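Local coordinates for protein endoglucanase family 5 (PDB 6PZ7) that probably cleaves internal beta-1,4-glucosidic bonds of cellulose and related plant polysaccharides, acting as a broad-specificity endoglucanase of glycoside hydrolase family 5, subfamily 4, at residues W302-S307 with D312-L317; H221-A224 with A229-P232; T177-G182 with N211-V216. All coordinates share one frame; numbering follows the deposited sequence.

Contacts 1 and 2 lie at the C-terminal ends of barrel strands 298-303 and 216-221, the rim on which TIM-barrel glycosidases carry their active sites. They touch: the hydroxyl of Tyr223 packs on Trp302, and the rings of Tyr223 and Tyr314 meet. Contact 1 is buried and largely polar, with side-chain groups tying down loop backbone. Contact 2, partly buried, is apolar: a methionine laid over an aromatic ring. Contact 3 is a surface salt bridge on the opposite side of the chain's centre, about 33 Å from contact 1 and 32 Å from contact 2, centre to centre. It joins the end of helix 161-180 to the loop entering strand 216-221, the strand whose other end leads into contact 2.

Contact 1. Residues W302-S307 with D312-L317; sequences WDNGKS and DNYGIL
Trp302 and Tyr314 form an offset edge-to-face pair with planes at 78°: the edge of Trp302 is turned to the face of Tyr314, the centroids of the indole's five-membered ring and the phenol ring 5.4 Å apart. CD1 of Trp302 comes 3.8 Å from CD2 of Tyr314.

Hydrogen bonds do most of the remaining work. The carboxylate of Asp303 suits its place because it can accept from several backbone amides. Its OD2 takes Leu317 N on the syn lone pair at 3.2 Å and Ile316 N from above the carboxylate plane at 2.9 Å, while the indole of Trp20 adds a third donor. OD1 closes an Asx turn with Gly305 N and receives a water that also donates to Leu317 O. Gly305, with positive phi, fits the bend that follows. Asn304 uses both ends of its amide: ND2 donates to Asp312 O at 2.9 Å, nearly in the amide plane, and OD1 makes a second Asx turn with Lys306 N as well as a weak bond from Tyr314 N. Between the backbones, Gly315 N donates to Lys306 O at 2.8 Å, a close approach that side-chain-free Gly315 permits.

A salt bridge of 2.8 Å joins Lys306 NZ to Asp312 OD2: a bend at chi3 (71°) turns the lysine's end to the carboxylate, where NZ meets OD2 on its anti side.

The loop thus folds back on the end of strand 298-303, the eighth of the (beta/alpha)8 barrel, where Trp302, as in GH5 relatives, probably floors the substrate cleft; Ile316 packs on helix 327-334 and Leu317 on helix 42-51 and strand 323-324.

Contact 2. Residues H221-A224 with A229-P232; sequences HMYA and AMDP
Tyr223 and Ala229 bring the two backbones nearest, their CA atoms 6.0 Å apart. The segment 221-224 leaves strand 216-221 and bends at Tyr223, the centre of an inverse gamma turn closed by a weak bond of 3.1 Å from Ala224 N to Met222 O. Helix 226-229 brings the chain back, its last residue Ala229 and the following Met230 facing the turn. Ala229, small enough to sit close to the main chain, sets its CB 3.6 Å from Tyr223 O.

The side-chain contact is between Tyr223 and Met230, which cross at about a right angle. CG of Met230 is 3.4 Å from CB of Tyr223. Beyond it the chain turns at chi3 (93°), which carries the methyl over one face of the ring. There CE stands 4.2 Å from the Tyr223 centroid and only 18° off the ring normal, a CH-pi contact. The sulfur, one atom back along the chain, sits obliquely to the ring, SD 4.8 Å from the same centroid in a Met-aromatic contact. A methionine suits this position because its flexible, polarisable end can settle on an aromatic face; it is modelled in two conformers, of which this is one.

Tyr314 of contact 1 packs on both Tyr223 and Met230. His221 ND1 is hydrogen-bonded to Glu146, probably the acid/base, as is the glutamate of Asn-Glu-Pro in GH5 enzymes. Tyr223 OH makes a weak hydrogen bond with Gln269, near the end of strand 265-270, where the family usually carries its nucleophile. The turn thus lies at the catalytic end of the barrel, and Tyr223 probably lines the substrate cleft.

The chemistry, dispersion and CH-pi attraction rather than polar pairing, implies a hold with little directional demand, consistent with the two conformers of the methionine.

Contact 3. Residues T177-G182 with N211-V216; sequences TIRSTG and NNDKRV
An Asx turn within a type I beta turn, Asp213 to Val216, leads the chain into barrel strand 216-221, and the last turn of helix 161-180 reaches it through Arg179. The guanidinium grips the aspartate side-on, with NE and NH2 both on one oxygen. Arg179 NE donates to Asp213 OD2 at 2.9 Å, within its own plane and onto the syn lone pair; NH2 bonds the same OD2 at 3.2 Å. A weak bond also runs from Arg179 NH2 to Asp213 OD1 at 3.3 Å, the flat groups being turned 41° from each other. A bend at chi2 (-108°) turns the arginine chain toward Asp213.

Asp213 suits the turn because OD1 uses its anti lone pair to hold Arg215 N, at 2.8 Å, while OD2 takes the stronger bonds of the arginine. Alongside, Arg215 CB lies 3.6 Å from Arg179 NH2. Arginine suits its own place because, while NE and NH2 serve Asp213, NH1 can donate to the carbonyls of Arg188 and Asn185, which helps to fix the guanidinium's rotation.

The salt bridge therefore joins a barrel helix to the entrance of a barrel strand, at the N-terminal end of the strands in a TIM barrel, away from the catalytic rim.

Contact 1. Residues W302-S307 with D312-L317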
loop_
_atom_site.group_PDB
_atom_site.type_symbol
_atom_site.label_atom_id
_atom_site.label_comp_id
_atom_site.label_asym_id
_atom_site.label_seq_id
_atom_site.Cartn_x
_atom_site.Cartn_y
_atom_site.Cartn_z
ATOM N N TRP A 302 6.833 -4.902 1.309
ATOM C CA TRP A 302 7.497 -3.684 0.842
ATOM C C TRP A 302 8.910 -3.991 0.334
ATOM O O TRP A 302 9.785 -4.364 1.100
ATOM C CB TRP A 302 7.576 -2.644 1.962
ATOM C CG TRP A 302 8.229 -1.361 1.500
ATOM C CD1 TRP A 302 9.498 -0.939 1.799
ATOM C CD2 TRP A 302 7.681 -0.407 0.595
ATOM N NE1 TRP A 302 9.761 0.231 1.134
ATOM C CE2 TRP A 302 8.668 0.582 0.387
ATOM C CE3 TRP A 302 6.463 -0.290 -0.071
ATOM C CZ2 TRP A 302 8.452 1.697 -0.439
ATOM C CZ3 TRP A 302 6.248 0.825 -0.891
ATOM C CH2 TRP A 302 7.244 1.798 -1.052
ATOM N N ASP A 303 9.131 -3.801 -0.960
ATOM C CA ASP A 303 10.412 -4.029 -1.621
ATOM C C ASP A 303 10.842 -2.699 -2.230
ATOM O O ASP A 303 10.239 -2.213 -3.191
ATOM C CB ASP A 303 10.330 -5.145 -2.670
ATOM C CG ASP A 303 11.669 -5.487 -3.243
ATOM O OD1 ASP A 303 12.434 -4.544 -3.522
ATOM O OD2 ASP A 303 11.959 -6.688 -3.408
ATOM N N ASN A 304 11.907 -2.106 -1.718
ATOM C CA ASN A 304 12.432 -0.833 -2.225
ATOM C C ASN A 304 13.683 -0.988 -3.067
ATOM O O ASN A 304 14.315 0.009 -3.420
ATOM C CB ASN A 304 12.607 0.179 -1.097
ATOM C CG ASN A 304 13.605 -0.265 -0.046
ATOM O OD1 ASN A 304 14.203 -1.346 -0.126
ATOM N ND2 ASN A 304 13.750 0.565 0.963
ATOM N N GLY A 305 14.079 -2.213 -3.385
ATOM C CA GLY A 305 15.245 -2.417 -4.231
ATOM C C GLY A 305 16.566 -2.336 -3.503
ATOM O O GLY A 305 17.625 -2.321 -4.166
ATOM N N LYS A 306 16.571 -2.245 -2.186
ATOM C CA LYS A 306 17.787 -2.091 -1.375
ATOM C C LYS A 306 17.955 -3.378 -0.571
ATOM O O LYS A 306 17.172 -3.662 0.347
ATOM C CB LYS A 306 17.636 -0.883 -0.451
ATOM C CG LYS A 306 17.587 0.461 -1.205
ATOM C CD LYS A 306 17.129 1.596 -0.272
ATOM C CE LYS A 306 18.154 1.959 0.746
ATOM N NZ LYS A 306 17.697 3.207 1.431
ATOM N N SER A 307 19.005 -4.152 -0.868
ATOM C CA SER A 307 19.213 -5.445 -0.215
ATOM C C SER A 307 20.540 -5.562 0.514
ATOM O O SER A 307 20.907 -6.669 0.912
ATOM C CB SER A 307 19.030 -6.572 -1.226
ATOM O OG SER A 307 19.969 -6.450 -2.283
ATOM N N ASP A 312 16.799 0.450 6.305
ATOM C CA ASP A 312 15.967 0.680 5.124
ATOM C C ASP A 312 16.212 -0.310 3.996
ATOM O O ASP A 312 15.793 -0.050 2.854
ATOM C CB ASP A 312 16.099 2.139 4.619
ATOM C CG ASP A 312 14.954 2.572 3.741
ATOM O OD1 ASP A 312 13.814 2.259 4.083
ATOM O OD2 ASP A 312 15.217 3.210 2.717
ATOM N N ASN A 313 16.856 -1.445 4.240
ATOM C CA ASN A 313 17.123 -2.406 3.161
ATOM C C ASN A 313 16.058 -3.500 3.194
ATOM O O ASN A 313 16.239 -4.563 3.777
ATOM C CB ASN A 313 18.517 -3.006 3.308
ATOM C CG ASN A 313 19.617 -2.056 2.864
ATOM O OD1 ASN A 313 19.911 -1.957 1.676
ATOM N ND2 ASN A 313 20.277 -1.408 3.829
ATOM N N TYR A 314 14.914 -3.219 2.548
ATOM C CA TYR A 314 13.763 -4.109 2.472
ATOM C C TYR A 314 13.713 -4.942 1.194
ATOM O O TYR A 314 12.817 -5.812 1.059
ATOM C CB TYR A 314 12.450 -3.276 2.557
ATOM C CG TYR A 314 12.193 -2.643 3.894
ATOM C CD1 TYR A 314 11.621 -3.375 4.908
ATOM C CD2 TYR A 314 12.470 -1.302 4.121
ATOM C CE1 TYR A 314 11.362 -2.808 6.136
ATOM C CE2 TYR A 314 12.179 -0.708 5.346
ATOM C CZ TYR A 314 11.646 -1.491 6.340
ATOM O OH TYR A 314 11.347 -0.965 7.603
ATOM N N GLY A 315 14.607 -4.705 0.245
ATOM C CA GLY A 315 14.529 -5.386 -1.037
ATOM C C GLY A 315 14.810 -6.866 -0.927
ATOM O O GLY A 315 15.740 -7.287 -0.245
ATOM N N ILE A 316 14.064 -7.655 -1.686
ATOM C CA ILE A 316 14.273 -9.093 -1.752
ATOM C C ILE A 316 14.535 -9.585 -3.172
ATOM O O ILE A 316 15.086 -10.688 -3.329
ATOM C CB ILE A 316 13.134 -9.890 -1.049
ATOM C CG1 ILE A 316 11.785 -9.605 -1.681
ATOM C CG2 ILE A 316 13.122 -9.534 0.451
ATOM C CD1 ILE A 316 10.603 -10.405 -1.080
ATOM N N LEU A 317 14.169 -8.807 -4.195
ATOM C CA LEU A 317 14.510 -9.067 -5.591
ATOM C C LEU A 317 15.657 -8.142 -5.995
ATOM O O LEU A 317 15.589 -6.926 -5.730
ATOM C CB LEU A 317 13.301 -8.786 -6.480
ATOM C CG LEU A 317 13.509 -8.943 -7.989
ATOM C CD1 LEU A 317 13.840 -10.360 -8.361
ATOM C CD2 LEU A 317 12.291 -8.474 -8.747
HETATM O O HOH W 1 13.626 -5.045 -5.817
#

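Contact 2. Residues H221-A224 with A229-P232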
loop_
_atom_site.group_PDB
_atom_site.type_symbol
_atom_site.label_atom_id
_atom_site.label_comp_id
_atom_site.label_asym_id
_atom_site.label_seq_id
_atom_site.Cartn_x
_atom_site.Cartn_y
_atom_site.Cartn_z
ATOM N N HIS A 221 -0.829 -0.476 7.211
ATOM C CA HIS A 221 0.585 -0.807 7.050
ATOM C C HIS A 221 1.102 -1.213 8.420
ATOM O O HIS A 221 0.787 -0.556 9.425
ATOM C CB HIS A 221 1.395 0.354 6.510
ATOM C CG HIS A 221 0.964 0.768 5.139
ATOM N ND1 HIS A 221 1.445 1.909 4.539
ATOM C CD2 HIS A 221 0.093 0.216 4.253
ATOM C CE1 HIS A 221 0.894 2.032 3.337
ATOM N NE2 HIS A 221 0.056 1.032 3.147
ATOM N N MET A 222 1.848 -2.323 8.512
ATOM C CA MET A 222 2.257 -2.832 9.819
ATOM C C MET A 222 3.560 -3.628 9.705
ATOM O O MET A 222 3.570 -4.841 9.429
ATOM C CB MET A 222 1.136 -3.679 10.411
ATOM C CG MET A 222 1.382 -4.055 11.879
ATOM S SD MET A 222 0.081 -4.909 12.756
ATOM C CE MET A 222 0.381 -6.563 12.190
ATOM N N TYR A 223 4.657 -2.946 9.979
ATOM C CA TYR A 223 5.987 -3.530 9.935
ATOM C C TYR A 223 6.323 -4.056 11.326
ATOM O O TYR A 223 7.166 -3.524 12.047
ATOM C CB TYR A 223 7.018 -2.522 9.472
ATOM C CG TYR A 223 6.909 -2.039 8.048
ATOM C CD1 TYR A 223 7.804 -2.463 7.088
ATOM C CD2 TYR A 223 5.939 -1.095 7.659
ATOM C CE1 TYR A 223 7.765 -1.970 5.801
ATOM C CE2 TYR A 223 5.891 -0.604 6.358
ATOM C CZ TYR A 223 6.811 -1.040 5.439
ATOM O OH TYR A 223 6.821 -0.552 4.161
ATOM N N ALA A 224 5.635 -5.077 11.714
ATOM C CA ALA A 224 5.722 -5.616 13.076
ATOM C C ALA A 224 6.630 -6.842 13.146
ATOM O O ALA A 224 6.704 -7.624 12.190
ATOM C CB ALA A 224 4.327 -6.020 13.565
ATOM N N ALA A 229 11.851 -5.520 12.772
ATOM C CA ALA A 229 11.555 -5.382 11.353
ATOM C C ALA A 229 12.086 -4.076 10.790
ATOM O O ALA A 229 12.564 -4.045 9.638
ATOM C CB ALA A 229 10.044 -5.467 11.154
ATOM N N MET A 230 11.943 -2.963 11.518
ATOM C CA MET A 230 12.295 -1.640 11.016
ATOM C C MET A 230 13.548 -1.042 11.621
ATOM O O MET A 230 14.268 -0.329 10.934
ATOM C CB MET A 230 11.165 -0.620 11.244
ATOM C CG MET A 230 9.833 -0.919 10.629
ATOM S SD MET A 230 8.741 0.529 10.581
ATOM C CE MET A 230 9.091 1.188 8.988
ATOM N N ASP A 231 13.781 -1.262 12.904
ATOM C CA ASP A 231 14.807 -0.510 13.628
ATOM C C ASP A 231 16.189 -1.090 13.376
ATOM O O ASP A 231 16.451 -2.231 13.776
ATOM C CB ASP A 231 14.490 -0.530 15.130
ATOM C CG ASP A 231 15.382 0.388 15.941
ATOM O OD1 ASP A 231 16.327 0.970 15.383
ATOM O OD2 ASP A 231 15.114 0.493 17.161
ATOM N N PRO A 232 17.095 -0.350 12.728
ATOM C CA PRO A 232 18.425 -0.907 12.501
ATOM C C PRO A 232 19.170 -1.192 13.783
ATOM O O PRO A 232 20.105 -1.996 13.761
ATOM C CB PRO A 232 19.143 0.161 11.662
ATOM C CG PRO A 232 18.449 1.407 11.989
ATOM C CD PRO A 232 16.995 1.032 12.226
#

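Contact 3. Residues T177-G182 with N211-V216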
loop_
_atom_site.group_PDB
_atom_site.type_symbol
_atom_site.label_atom_id
_atom_site.label_comp_id
_atom_site.label_asym_id
_atom_site.label_seq_id
_atom_site.Cartn_x
_atom_site.Cartn_y
_atom_site.Cartn_z
ATOM N N THR A 177 -15.138 10.924 -6.325
ATOM C CA THR A 177 -14.532 11.353 -7.588
ATOM C C THR A 177 -14.279 10.162 -8.503
ATOM O O THR A 177 -14.589 10.202 -9.695
ATOM C CB THR A 177 -13.234 12.096 -7.317
ATOM O OG1 THR A 177 -13.489 13.269 -6.536
ATOM C CG2 THR A 177 -12.511 12.507 -8.573
ATOM N N ILE A 178 -13.717 9.084 -7.960
ATOM C CA ILE A 178 -13.511 7.869 -8.742
ATOM C C ILE A 178 -14.831 7.404 -9.325
ATOM O O ILE A 178 -14.950 7.119 -10.534
ATOM C CB ILE A 178 -12.851 6.791 -7.859
ATOM C CG1 ILE A 178 -11.389 7.155 -7.559
ATOM C CG2 ILE A 178 -12.982 5.423 -8.525
ATOM C CD1 ILE A 178 -10.809 6.472 -6.354
ATOM N N ARG A 179 -15.826 7.213 -8.472
ATOM C CA ARG A 179 -17.082 6.625 -8.941
ATOM C C ARG A 179 -17.775 7.511 -9.975
ATOM O O ARG A 179 -18.413 6.991 -10.898
ATOM C CB ARG A 179 -17.996 6.352 -7.754
ATOM C CG ARG A 179 -17.436 5.334 -6.742
ATOM C CD ARG A 179 -18.156 4.017 -6.781
ATOM N NE ARG A 179 -17.674 3.087 -5.782
ATOM C CZ ARG A 179 -16.744 2.145 -5.985
ATOM N NH1 ARG A 179 -16.172 2.011 -7.176
ATOM N NH2 ARG A 179 -16.358 1.356 -4.999
ATOM N N SER A 180 -17.612 8.831 -9.863
ATOM C CA SER A 180 -18.264 9.782 -10.753
ATOM C C SER A 180 -17.789 9.648 -12.185
ATOM O O SER A 180 -18.485 10.097 -13.107
ATOM C CB SER A 180 -17.995 11.207 -10.268
ATOM O OG SER A 180 -16.688 11.638 -10.616
ATOM N N THR A 181 -16.619 9.078 -12.399
ATOM C CA THR A 181 -16.089 8.935 -13.756
ATOM C C THR A 181 -16.699 7.770 -14.535
ATOM O O THR A 181 -16.494 7.689 -15.771
ATOM C CB THR A 181 -14.561 8.825 -13.740
ATOM O OG1 THR A 181 -14.143 7.632 -13.041
ATOM C CG2 THR A 181 -13.925 10.026 -13.100
ATOM N N GLY A 182 -17.456 6.886 -13.882
ATOM C CA GLY A 182 -18.214 5.870 -14.630
ATOM C C GLY A 182 -17.356 4.743 -15.215
ATOM O O GLY A 182 -16.235 4.445 -14.767
ATOM N N ASN A 211 -19.418 6.490 2.288
ATOM C CA ASN A 211 -20.751 6.089 1.833
ATOM C C ASN A 211 -21.149 4.688 2.277
ATOM O O ASN A 211 -22.089 4.104 1.736
ATOM C CB ASN A 211 -20.883 6.192 0.306
ATOM C CG ASN A 211 -20.586 7.563 -0.207
ATOM O OD1 ASN A 211 -21.091 8.559 0.322
ATOM N ND2 ASN A 211 -19.762 7.662 -1.248
ATOM N N ASN A 212 -20.435 4.102 3.249
ATOM C CA ASN A 212 -20.631 2.685 3.585
ATOM C C ASN A 212 -20.609 1.834 2.307
ATOM O O ASN A 212 -21.351 0.872 2.171
ATOM C CB ASN A 212 -21.926 2.468 4.395
ATOM C CG ASN A 212 -21.883 1.205 5.235
ATOM O OD1 ASN A 212 -20.879 0.504 5.290
ATOM N ND2 ASN A 212 -22.986 0.915 5.934
ATOM N N ASP A 213 -19.685 2.171 1.403
ATOM C CA ASP A 213 -19.557 1.502 0.103
ATOM C C ASP A 213 -19.068 0.074 0.304
ATOM O O ASP A 213 -18.015 -0.167 0.897
ATOM C CB ASP A 213 -18.574 2.348 -0.695
ATOM C CG ASP A 213 -18.392 1.929 -2.150
ATOM O OD1 ASP A 213 -18.309 0.722 -2.446
ATOM O OD2 ASP A 213 -18.329 2.845 -2.986
ATOM N N LYS A 214 -19.837 -0.887 -0.237
ATOM C CA LYS A 214 -19.531 -2.301 -0.044
ATOM C C LYS A 214 -18.286 -2.762 -0.791
ATOM O O LYS A 214 -17.822 -3.881 -0.557
ATOM C CB LYS A 214 -20.718 -3.186 -0.450
ATOM C CG LYS A 214 -20.995 -3.192 -1.950
ATOM C CD LYS A 214 -22.211 -4.070 -2.308
ATOM C CE LYS A 214 -22.489 -4.038 -3.797
ATOM N NZ LYS A 214 -23.747 -4.786 -4.155
ATOM N N ARG A 215 -17.764 -1.930 -1.680
ATOM C CA ARG A 215 -16.584 -2.262 -2.460
ATOM C C ARG A 215 -15.339 -1.534 -1.979
ATOM O O ARG A 215 -14.350 -1.436 -2.719
ATOM C CB ARG A 215 -16.862 -2.017 -3.938
ATOM C CG ARG A 215 -17.893 -2.992 -4.497
ATOM C CD ARG A 215 -17.860 -3.033 -5.998
ATOM N NE ARG A 215 -18.843 -3.960 -6.567
ATOM C CZ ARG A 215 -20.093 -3.637 -6.833
ATOM N NH1 ARG A 215 -20.544 -2.416 -6.581
ATOM N NH2 ARG A 215 -20.901 -4.553 -7.361
ATOM N N VAL A 216 -15.363 -1.020 -0.754
ATOM C CA VAL A 216 -14.207 -0.399 -0.123
ATOM C C VAL A 216 -13.539 -1.354 0.848
ATOM O O VAL A 216 -14.220 -2.031 1.640
ATOM C CB VAL A 216 -14.584 0.940 0.539
ATOM C CG1 VAL A 216 -13.437 1.451 1.448
ATOM C CG2 VAL A 216 -14.913 1.978 -0.512
#